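PDB 3K96: glycerol-3-phosphate dehydrogenase [NAD(P)+] from Coxiella burnetii, which probably catalyses the NAD(P)H-dependent reduction of dihydroxyacetone phosphate to sn-glycerol 3-phosphate, the key precursor for phospholipid synthesis. Local coordinates for residues A[44-53]-A[191-199]; A[212-223]-A[236-247]. All blocks are in the same frame, centred on the assembly; numbering follows the deposited sequence.

Contact 1: residues A[44-53]-A[191-199]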
loop_
_atom_site.group_PDB
_atom_site.type_symbol
_atom_site.label_atom_id
_atom_site.label_comp_id
_atom_site.label_asym_id
_atom_site.label_seq_id
_atom_site.Cartn_x
_atom_site.Cartn_y
_atom_site.Cartn_z
ATOM N N LEU A 44 7.572 10.400 -20.412
ATOM C CA LEU A 44 7.760 11.797 -19.985
ATOM C C LEU A 44 7.915 12.701 -21.223
ATOM O O LEU A 44 7.392 13.827 -21.268
ATOM C CB LEU A 44 8.980 11.915 -19.074
ATOM C CG LEU A 44 8.766 11.471 -17.628
ATOM C CD1 LEU A 44 10.099 11.186 -16.940
ATOM C CD2 LEU A 44 7.914 12.503 -16.881
ATOM N N ALA A 45 8.622 12.202 -22.226
ATOM C CA ALA A 45 8.830 12.966 -23.461
ATOM C C ALA A 45 7.506 13.217 -24.157
ATOM O O ALA A 45 7.299 14.291 -24.744
ATOM C CB ALA A 45 9.829 12.240 -24.395
ATOM N N LEU A 46 6.593 12.237 -24.083
ATOM C CA LEU A 46 5.274 12.382 -24.683
ATOM C C LEU A 46 4.429 13.370 -23.927
ATOM O O LEU A 46 3.715 14.160 -24.527
ATOM C CB LEU A 46 4.520 11.042 -24.744
ATOM C CG LEU A 46 4.998 10.031 -25.765
ATOM C CD1 LEU A 46 4.312 8.690 -25.561
ATOM C CD2 LEU A 46 4.750 10.606 -27.171
ATOM N N VAL A 47 4.449 13.296 -22.598
ATOM C CA VAL A 47 3.670 14.233 -21.809
ATOM C C VAL A 47 4.010 15.671 -22.215
ATOM O O VAL A 47 3.115 16.491 -22.412
ATOM C CB VAL A 47 3.926 14.049 -20.304
ATOM C CG1 VAL A 47 3.403 15.238 -19.521
ATOM C CG2 VAL A 47 3.287 12.709 -19.809
ATOM N N LEU A 48 5.300 15.973 -22.327
ATOM C CA LEU A 48 5.728 17.322 -22.692
ATOM C C LEU A 48 5.482 17.644 -24.170
ATOM O O LEU A 48 4.942 18.694 -24.491
ATOM C CB LEU A 48 7.219 17.519 -22.361
ATOM C CG LEU A 48 7.602 17.334 -20.881
ATOM C CD1 LEU A 48 9.101 17.393 -20.676
ATOM C CD2 LEU A 48 6.892 18.347 -20.002
ATOM N N ALA A 49 5.877 16.746 -25.065
ATOM C CA ALA A 49 5.742 17.000 -26.505
ATOM C C ALA A 49 4.270 17.173 -26.917
ATOM O O ALA A 49 3.945 18.005 -27.784
ATOM C CB ALA A 49 6.472 15.905 -27.347
ATOM N N ARG A 50 3.372 16.435 -26.260
ATOM C CA ARG A 50 1.941 16.565 -26.541
ATOM C C ARG A 50 1.387 17.938 -26.224
ATOM O O ARG A 50 0.358 18.330 -26.772
ATOM C CB ARG A 50 1.118 15.510 -25.787
ATOM C CG ARG A 50 1.199 14.127 -26.411
ATOM C CD ARG A 50 0.725 13.071 -25.425
ATOM N NE ARG A 50 0.779 11.725 -25.977
ATOM C CZ ARG A 50 0.567 10.623 -25.261
ATOM N NH1 ARG A 50 0.312 10.714 -23.957
ATOM N NH2 ARG A 50 0.618 9.430 -25.840
ATOM N N LYS A 51 2.028 18.657 -25.319
ATOM C CA LYS A 51 1.567 19.995 -24.967
ATOM C C LYS A 51 2.176 21.022 -25.942
ATOM O O LYS A 51 1.903 22.212 -25.849
ATOM C CB LYS A 51 1.927 20.299 -23.507
ATOM C CG LYS A 51 1.327 19.248 -22.512
ATOM C CD LYS A 51 2.229 19.050 -21.273
ATOM C CE LYS A 51 1.990 20.005 -20.173
ATOM N NZ LYS A 51 0.806 19.614 -19.411
ATOM N N GLY A 52 2.991 20.548 -26.878
ATOM C CA GLY A 52 3.582 21.424 -27.891
ATOM C C GLY A 52 5.005 21.853 -27.578
ATOM O O GLY A 52 5.633 22.540 -28.381
ATOM N N GLN A 53 5.522 21.453 -26.416
ATOM C CA GLN A 53 6.898 21.771 -26.056
ATOM C C GLN A 53 7.853 20.978 -26.938
ATOM O O GLN A 53 7.579 19.832 -27.303
ATOM C CB GLN A 53 7.154 21.432 -24.584
ATOM C CG GLN A 53 6.273 22.202 -23.610
ATOM C CD GLN A 53 6.333 21.633 -22.208
ATOM O OE1 GLN A 53 7.372 21.119 -21.778
ATOM N NE2 GLN A 53 5.206 21.705 -21.482
ATOM N N GLU A 191 5.619 23.805 -14.014
ATOM C CA GLU A 191 4.921 24.490 -15.081
ATOM C C GLU A 191 4.936 23.672 -16.384
ATOM O O GLU A 191 3.929 23.592 -17.071
ATOM C CB GLU A 191 5.510 25.870 -15.312
ATOM C CG GLU A 191 4.702 26.659 -16.336
ATOM C CD GLU A 191 5.210 28.073 -16.535
ATOM O OE1 GLU A 191 6.431 28.305 -16.359
ATOM O OE2 GLU A 191 4.375 28.941 -16.883
ATOM N N ARG A 192 6.071 23.071 -16.734
ATOM C CA ARG A 192 6.128 22.253 -17.952
ATOM C C ARG A 192 5.330 20.945 -17.903
ATOM O O ARG A 192 4.724 20.542 -18.891
ATOM C CB ARG A 192 7.567 21.823 -18.246
ATOM C CG ARG A 192 8.462 22.831 -18.954
ATOM C CD ARG A 192 9.750 22.124 -19.343
ATOM N NE ARG A 192 10.709 22.977 -20.042
ATOM C CZ ARG A 192 10.753 23.158 -21.355
ATOM N NH1 ARG A 192 9.876 22.581 -22.148
ATOM N NH2 ARG A 192 11.686 23.932 -21.879
ATOM N N LEU A 193 5.378 20.274 -16.752
ATOM C CA LEU A 193 4.820 18.924 -16.590
ATOM C C LEU A 193 3.405 18.813 -16.052
ATOM O O LEU A 193 2.628 17.967 -16.485
ATOM C CB LEU A 193 5.726 18.145 -15.627
ATOM C CG LEU A 193 7.075 17.681 -16.162
ATOM C CD1 LEU A 193 8.072 17.445 -15.034
ATOM C CD2 LEU A 193 6.909 16.427 -17.051
ATOM N N HIS A 194 3.099 19.647 -15.076
ATOM C CA HIS A 194 1.821 19.596 -14.429
ATOM C C HIS A 194 0.667 19.839 -15.373
ATOM O O HIS A 194 0.708 20.744 -16.216
ATOM C CB HIS A 194 1.753 20.587 -13.285
ATOM C CG HIS A 194 0.481 20.491 -12.522
ATOM N ND1 HIS A 194 0.204 19.436 -11.681
ATOM C CD2 HIS A 194 -0.606 21.295 -12.496
ATOM C CE1 HIS A 194 -0.993 19.608 -11.149
ATOM N NE2 HIS A 194 -1.507 20.728 -11.633
ATOM N N GLY A 195 -0.358 19.019 -15.232
ATOM C CA GLY A 195 -1.519 19.142 -16.068
ATOM C C GLY A 195 -2.619 18.227 -15.629
ATOM O O GLY A 195 -2.452 17.413 -14.721
ATOM N N GLN A 196 -3.768 18.405 -16.252
ATOM C CA GLN A 196 -4.974 17.626 -15.988
ATOM C C GLN A 196 -4.820 16.162 -15.481
ATOM O O GLN A 196 -5.176 15.891 -14.340
ATOM C CB GLN A 196 -5.901 17.716 -17.216
ATOM C CG GLN A 196 -5.181 17.732 -18.585
ATOM C CD GLN A 196 -4.304 18.978 -18.818
ATOM O OE1 GLN A 196 -4.440 19.997 -18.137
ATOM N NE2 GLN A 196 -3.403 18.888 -19.787
ATOM N N ARG A 197 -4.314 15.243 -16.311
ATOM C CA ARG A 197 -4.162 13.835 -15.927
ATOM C C ARG A 197 -2.800 13.453 -15.383
ATOM O O ARG A 197 -2.653 12.364 -14.823
ATOM C CB ARG A 197 -4.439 12.951 -17.136
ATOM C CG ARG A 197 -5.739 13.257 -17.816
ATOM C CD ARG A 197 -6.935 12.622 -17.178
ATOM N NE ARG A 197 -7.130 11.263 -17.670
ATOM C CZ ARG A 197 -8.252 10.568 -17.527
ATOM N NH1 ARG A 197 -9.299 11.103 -16.917
ATOM N NH2 ARG A 197 -8.334 9.341 -18.012
ATOM N N PHE A 198 -1.798 14.303 -15.594
ATOM C CA PHE A 198 -0.445 14.057 -15.076
ATOM C C PHE A 198 -0.150 15.191 -14.130
ATOM O O PHE A 198 0.162 16.316 -14.556
ATOM C CB PHE A 198 0.597 13.999 -16.194
ATOM C CG PHE A 198 1.953 13.565 -15.724
ATOM C CD1 PHE A 198 2.258 12.221 -15.607
ATOM C CD2 PHE A 198 2.904 14.494 -15.356
ATOM C CE1 PHE A 198 3.512 11.808 -15.167
ATOM C CE2 PHE A 198 4.157 14.093 -14.922
ATOM C CZ PHE A 198 4.459 12.739 -14.824
ATOM N N ARG A 199 -0.255 14.895 -12.842
ATOM C CA ARG A 199 -0.126 15.906 -11.822
ATOM C C ARG A 199 1.169 15.780 -11.030
ATOM O O ARG A 199 1.564 14.686 -10.628
ATOM C CB ARG A 199 -1.354 15.853 -10.930
ATOM C CG ARG A 199 -2.641 15.872 -11.750
ATOM C CD ARG A 199 -3.897 15.949 -10.905
ATOM N NE ARG A 199 -4.131 17.301 -10.408
ATOM C CZ ARG A 199 -4.663 18.286 -11.142
ATOM N NH1 ARG A 199 -4.844 19.492 -10.615
ATOM N NH2 ARG A 199 -5.008 18.076 -12.407
HETATM O O HOH W 1 0.510 17.216 -17.817
#
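Leu44, Val47 and Leu48 pack on Leu193 and Phe198 in an apolar core, flanked by a buried pair of polar side chains, Gln53 and Arg192, and by the exposed Lys51. The contact sits in the N-terminal nucleotide-binding domain, where helix 39-49 meets the end of helix 183-193 and the start of strand 198-203. The CD2 methyl of Leu48 lies 3.5 Å from CD2 of Leu193, and the two side chains slant across each other. Leu44 crosses Phe198 at about a right angle, its CD2 4.0 Å from CZ of the ring. Val47 CG1 also approaches this ring obliquely, at CD2. With CG anti to the backbone N (chi1 -172°), the Phe198 ring reaches toward helix 39-49.

Helix 39-49 follows strand 32-35 through a glycine-rich turn that fits the GxGxxG pattern of Rossmann folds. The contact therefore ties this first helix to the far edge of the sheet, since strand 198-203 is an outermost strand. Leu44 also lies close to Trp40, a predicted NADPH-binding residue.

Lys51 and Gln53 flank Gly52, whose positive phi closes the helix in a Schellman motif. Gln53 and Arg192 grip each other twice. The N-H of Gln53 NE2 meets a lone pair of Arg192 O within the carbonyl plane, at 2.9 Å and an N-H...O angle of 167°. Arg192 NH1 donates back to Gln53 OE1 at 2.9 Å, from above the carbonyl plane. The amide and guanidinium planes are 56° apart. Arg192 NH2 has its own partner in His30 O, so both terminal nitrogens are engaged.

Lys51 bends along its chain over the end of helix 183-193. Its NZ makes a weak hydrogen bond to His194 O (3.4 Å). A water accepts from Lys51 NZ at 2.9 Å and donates to Leu193 O at 2.6 Å, so it bridges the ammonium to the last turn of the helix.

Contact 2: residues A[212-223]-A[236-247]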
loop_
_atom_site.group_PDB
_atom_site.type_symbol
_atom_site.label_atom_id
_atom_site.label_comp_id
_atom_site.label_asym_id
_atom_site.label_seq_id
_atom_site.Cartn_x
_atom_site.Cartn_y
_atom_site.Cartn_z
ATOM N N CYS A 212 13.732 6.815 -0.861
ATOM C CA CYS A 212 12.518 6.001 -0.986
ATOM C C CYS A 212 12.558 5.268 -2.301
ATOM O O CYS A 212 12.276 4.070 -2.374
ATOM C CB CYS A 212 11.258 6.870 -0.930
ATOM S SG CYS A 212 10.815 7.378 0.705
ATOM N N GLY A 213 12.893 6.004 -3.360
ATOM C CA GLY A 213 12.970 5.418 -4.679
ATOM C C GLY A 213 14.079 4.394 -4.807
ATOM O O GLY A 213 14.000 3.505 -5.631
ATOM N N SER A 214 15.118 4.492 -3.998
ATOM C CA SER A 214 16.229 3.561 -4.156
ATOM C C SER A 214 15.973 2.230 -3.428
ATOM O O SER A 214 16.739 1.290 -3.576
ATOM C CB SER A 214 17.529 4.194 -3.643
ATOM O OG SER A 214 17.534 4.258 -2.216
ATOM N N VAL A 215 14.902 2.169 -2.649
ATOM C CA VAL A 215 14.565 0.955 -1.905
ATOM C C VAL A 215 13.316 0.216 -2.418
ATOM O O VAL A 215 13.202 -0.979 -2.240
ATOM C CB VAL A 215 14.357 1.296 -0.438
ATOM C CG1 VAL A 215 13.948 0.056 0.363
ATOM C CG2 VAL A 215 15.638 1.887 0.140
ATOM N N LYS A 216 12.402 0.907 -3.097
ATOM C CA LYS A 216 11.142 0.276 -3.478
ATOM C C LYS A 216 11.256 -0.983 -4.342
ATOM O O LYS A 216 10.464 -1.900 -4.168
ATOM C CB LYS A 216 10.214 1.245 -4.179
ATOM C CG LYS A 216 10.766 1.745 -5.483
ATOM C CD LYS A 216 9.710 1.721 -6.496
ATOM C CE LYS A 216 10.256 2.027 -7.864
ATOM N NZ LYS A 216 9.306 1.428 -8.855
ATOM N N ASN A 217 12.217 -1.030 -5.267
ATOM C CA ASN A 217 12.368 -2.200 -6.131
ATOM C C ASN A 217 12.931 -3.411 -5.414
ATOM O O ASN A 217 12.711 -4.530 -5.834
ATOM C CB ASN A 217 13.232 -1.893 -7.332
ATOM C CG ASN A 217 12.531 -1.019 -8.342
ATOM O OD1 ASN A 217 11.295 -1.016 -8.453
ATOM N ND2 ASN A 217 13.315 -0.299 -9.115
ATOM N N ILE A 218 13.688 -3.164 -4.358
ATOM C CA ILE A 218 14.210 -4.212 -3.515
ATOM C C ILE A 218 12.998 -4.856 -2.813
ATOM O O ILE A 218 12.874 -6.087 -2.724
ATOM C CB ILE A 218 15.133 -3.631 -2.416
ATOM C CG1 ILE A 218 16.340 -2.871 -3.034
ATOM C CG2 ILE A 218 15.586 -4.751 -1.480
ATOM C CD1 ILE A 218 17.173 -2.079 -1.995
ATOM N N LEU A 219 12.094 -4.016 -2.330
ATOM C CA LEU A 219 10.883 -4.513 -1.652
ATOM C C LEU A 219 9.961 -5.225 -2.649
ATOM O O LEU A 219 9.287 -6.193 -2.292
ATOM C CB LEU A 219 10.173 -3.390 -0.904
ATOM C CG LEU A 219 11.095 -2.698 0.120
ATOM C CD1 LEU A 219 10.389 -1.551 0.862
ATOM C CD2 LEU A 219 11.661 -3.700 1.114
ATOM N N ALA A 220 9.962 -4.769 -3.898
ATOM C CA ALA A 220 9.178 -5.406 -4.950
ATOM C C ALA A 220 9.682 -6.827 -5.183
ATOM O O ALA A 220 8.901 -7.735 -5.412
ATOM C CB ALA A 220 9.255 -4.581 -6.248
ATOM N N ILE A 221 11.001 -7.018 -5.121
ATOM C CA ILE A 221 11.554 -8.349 -5.280
ATOM C C ILE A 221 11.120 -9.201 -4.091
ATOM O O ILE A 221 10.649 -10.321 -4.284
ATOM C CB ILE A 221 13.066 -8.351 -5.406
ATOM C CG1 ILE A 221 13.500 -7.650 -6.710
ATOM C CG2 ILE A 221 13.603 -9.789 -5.398
ATOM C CD1 ILE A 221 15.037 -7.595 -6.857
ATOM N N ALA A 222 11.234 -8.654 -2.883
ATOM C CA ALA A 222 10.848 -9.374 -1.667
ATOM C C ALA A 222 9.383 -9.796 -1.700
ATOM O O ALA A 222 9.060 -10.955 -1.452
ATOM C CB ALA A 222 11.125 -8.520 -0.425
ATOM N N THR A 223 8.486 -8.866 -1.991
ATOM C CA THR A 223 7.085 -9.200 -2.039
ATOM C C THR A 223 6.788 -10.126 -3.223
ATOM O O THR A 223 5.867 -10.944 -3.164
ATOM C CB THR A 223 6.221 -7.962 -2.085
ATOM O OG1 THR A 223 6.597 -7.169 -3.214
ATOM C CG2 THR A 223 6.403 -7.146 -0.802
ATOM N N ARG A 236 1.795 -10.471 2.062
ATOM C CA ARG A 236 2.345 -9.409 1.225
ATOM C C ARG A 236 2.142 -8.067 1.901
ATOM O O ARG A 236 3.045 -7.268 1.927
ATOM C CB ARG A 236 1.724 -9.414 -0.166
ATOM C CG ARG A 236 2.262 -8.307 -1.071
ATOM C CD ARG A 236 1.784 -8.443 -2.474
ATOM N NE ARG A 236 0.354 -8.249 -2.587
ATOM C CZ ARG A 236 -0.335 -8.384 -3.719
ATOM N NH1 ARG A 236 0.280 -8.727 -4.835
ATOM N NH2 ARG A 236 -1.642 -8.169 -3.734
ATOM N N ALA A 237 0.970 -7.829 2.482
ATOM C CA ALA A 237 0.688 -6.550 3.137
ATOM C C ALA A 237 1.596 -6.366 4.343
ATOM O O ALA A 237 2.091 -5.276 4.593
ATOM C CB ALA A 237 -0.799 -6.457 3.555
ATOM N N ALA A 238 1.820 -7.440 5.088
ATOM C CA ALA A 238 2.706 -7.389 6.247
ATOM C C ALA A 238 4.148 -7.035 5.800
ATOM O O ALA A 238 4.845 -6.271 6.464
ATOM C CB ALA A 238 2.683 -8.716 6.989
ATOM N N LEU A 239 4.597 -7.614 4.693
ATOM C CA LEU A 239 5.931 -7.316 4.148
ATOM C C LEU A 239 6.017 -5.882 3.608
ATOM O O LEU A 239 7.052 -5.230 3.743
ATOM C CB LEU A 239 6.319 -8.311 3.048
ATOM C CG LEU A 239 6.550 -9.761 3.540
ATOM C CD1 LEU A 239 6.690 -10.762 2.387
ATOM C CD2 LEU A 239 7.764 -9.802 4.422
ATOM N N ILE A 240 4.949 -5.383 3.004
ATOM C CA ILE A 240 4.955 -3.980 2.542
ATOM C C ILE A 240 5.083 -3.059 3.774
ATOM O O ILE A 240 5.862 -2.098 3.792
ATOM C CB ILE A 240 3.689 -3.656 1.716
ATOM C CG1 ILE A 240 3.764 -4.374 0.356
ATOM C CG2 ILE A 240 3.556 -2.156 1.511
ATOM C CD1 ILE A 240 2.439 -4.296 -0.528
ATOM N N THR A 241 4.347 -3.392 4.832
ATOM C CA THR A 241 4.394 -2.614 6.041
ATOM C C THR A 241 5.822 -2.624 6.601
ATOM O O THR A 241 6.349 -1.579 6.974
ATOM C CB THR A 241 3.392 -3.140 7.071
ATOM O OG1 THR A 241 2.067 -3.078 6.524
ATOM C CG2 THR A 241 3.455 -2.329 8.339
ATOM N N ARG A 242 6.453 -3.793 6.664
ATOM C CA ARG A 242 7.832 -3.862 7.170
ATOM C C ARG A 242 8.785 -3.141 6.245
ATOM O O ARG A 242 9.752 -2.538 6.682
ATOM C CB ARG A 242 8.322 -5.293 7.337
ATOM C CG ARG A 242 7.659 -6.043 8.457
ATOM C CD ARG A 242 8.599 -7.129 8.940
ATOM N NE ARG A 242 9.830 -6.531 9.480
ATOM C CZ ARG A 242 10.893 -7.226 9.876
ATOM N NH1 ARG A 242 11.960 -6.584 10.343
ATOM N NH2 ARG A 242 10.898 -8.564 9.798
ATOM N N GLY A 243 8.516 -3.223 4.958
ATOM C CA GLY A 243 9.332 -2.548 3.987
ATOM C C GLY A 243 9.381 -1.056 4.229
ATOM O O GLY A 243 10.446 -0.461 4.211
ATOM N N LEU A 244 8.219 -0.455 4.455
ATOM C CA LEU A 244 8.144 0.982 4.678
ATOM C C LEU A 244 8.949 1.346 5.938
ATOM O O LEU A 244 9.599 2.393 5.986
ATOM C CB LEU A 244 6.688 1.466 4.779
ATOM C CG LEU A 244 6.526 2.974 4.558
ATOM C CD1 LEU A 244 6.800 3.283 3.064
ATOM C CD2 LEU A 244 5.158 3.515 4.947
ATOM N N THR A 245 8.926 0.482 6.955
ATOM C CA THR A 245 9.714 0.741 8.174
ATOM C C THR A 245 11.220 0.866 7.893
ATOM O O THR A 245 11.877 1.786 8.404
ATOM C CB THR A 245 9.459 -0.349 9.251
ATOM O OG1 THR A 245 8.066 -0.343 9.601
ATOM C CG2 THR A 245 10.302 -0.103 10.505
ATOM N N GLU A 246 11.801 -0.039 7.096
ATOM C CA GLU A 246 13.250 0.101 6.825
ATOM C C GLU A 246 13.535 1.226 5.848
ATOM O O GLU A 246 14.605 1.850 5.909
ATOM C CB GLU A 246 13.939 -1.222 6.428
ATOM C CG GLU A 246 13.567 -1.840 5.138
ATOM C CD GLU A 246 14.124 -3.269 5.025
ATOM O OE1 GLU A 246 14.967 -3.522 4.140
ATOM O OE2 GLU A 246 13.735 -4.133 5.851
ATOM N N MET A 247 12.588 1.488 4.952
ATOM C CA MET A 247 12.723 2.605 4.030
ATOM C C MET A 247 12.789 3.880 4.920
ATOM O O MET A 247 13.635 4.733 4.727
ATOM C CB MET A 247 11.534 2.664 3.064
ATOM C CG MET A 247 11.591 3.783 2.018
ATOM S SD MET A 247 10.086 3.875 0.998
ATOM C CE MET A 247 10.251 2.385 0.027
#
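Met247 and Cys212 meet through sulfur, with SD of Met247 3.6 Å from SG of Cys212. CG of Met247 is anti to the backbone N (chi1 -178°), which carries the chain toward helix 206-228. A bend at chi3 then brings CE to 3.6 Å from Cys212 O and 4.0 Å from Leu219 CD1. CE also faces CB of Val215.

One contact sets a side chain against backbone. Gly243 has no side chain, and the CD1 methyl of Leu219 lies directly on its backbone, 3.4 Å from CA. The segment axes approach to 10.0 Å and run antiparallel, at an angle of 155°.

The remaining apolar contacts belong to Thr223, which turns its methyl to helix 233-253. CG2 lies 4.0 Å from both Leu239 CB and Ile240 CG1, and CB touches Arg236 CG.

No hydrogen bond crosses between the segments. The polar groups are bonded within a helix or outside the pair. Thr223 OG1 donates to Leu219 O, which also accepts from Thr223 N. Arg236 forms a salt bridge with Asp227. Lys216 NZ is bound to Thr273 OG1 and weakly to Asn217 OD1.

The pair belongs to the all-helical C-terminal domain, which supplies part of the predicted substrate site. Helix 206-228 carries Lys216, the predicted proton acceptor.

Overall arrangement
Contact 1 belongs to the nucleotide-binding domain and contact 2 to the helical C-terminal domain. Their centres are 30 Å apart, on opposite sides of the centre of the chain, and their nearest atoms are about 13 Å apart. They come in series along the chain: strand 198-203 of contact 1 is followed directly by helix 206-228 of contact 2. Contact 2 holds a predicted active-site residue, Lys216, whose side chain is about 4 Å from those of Asp269 and Lys134. Contact 1 only borders the predicted substrate site: the side chain of Phe198 is about 5 Å from that of Ser163. Both contacts also touch the second subunit.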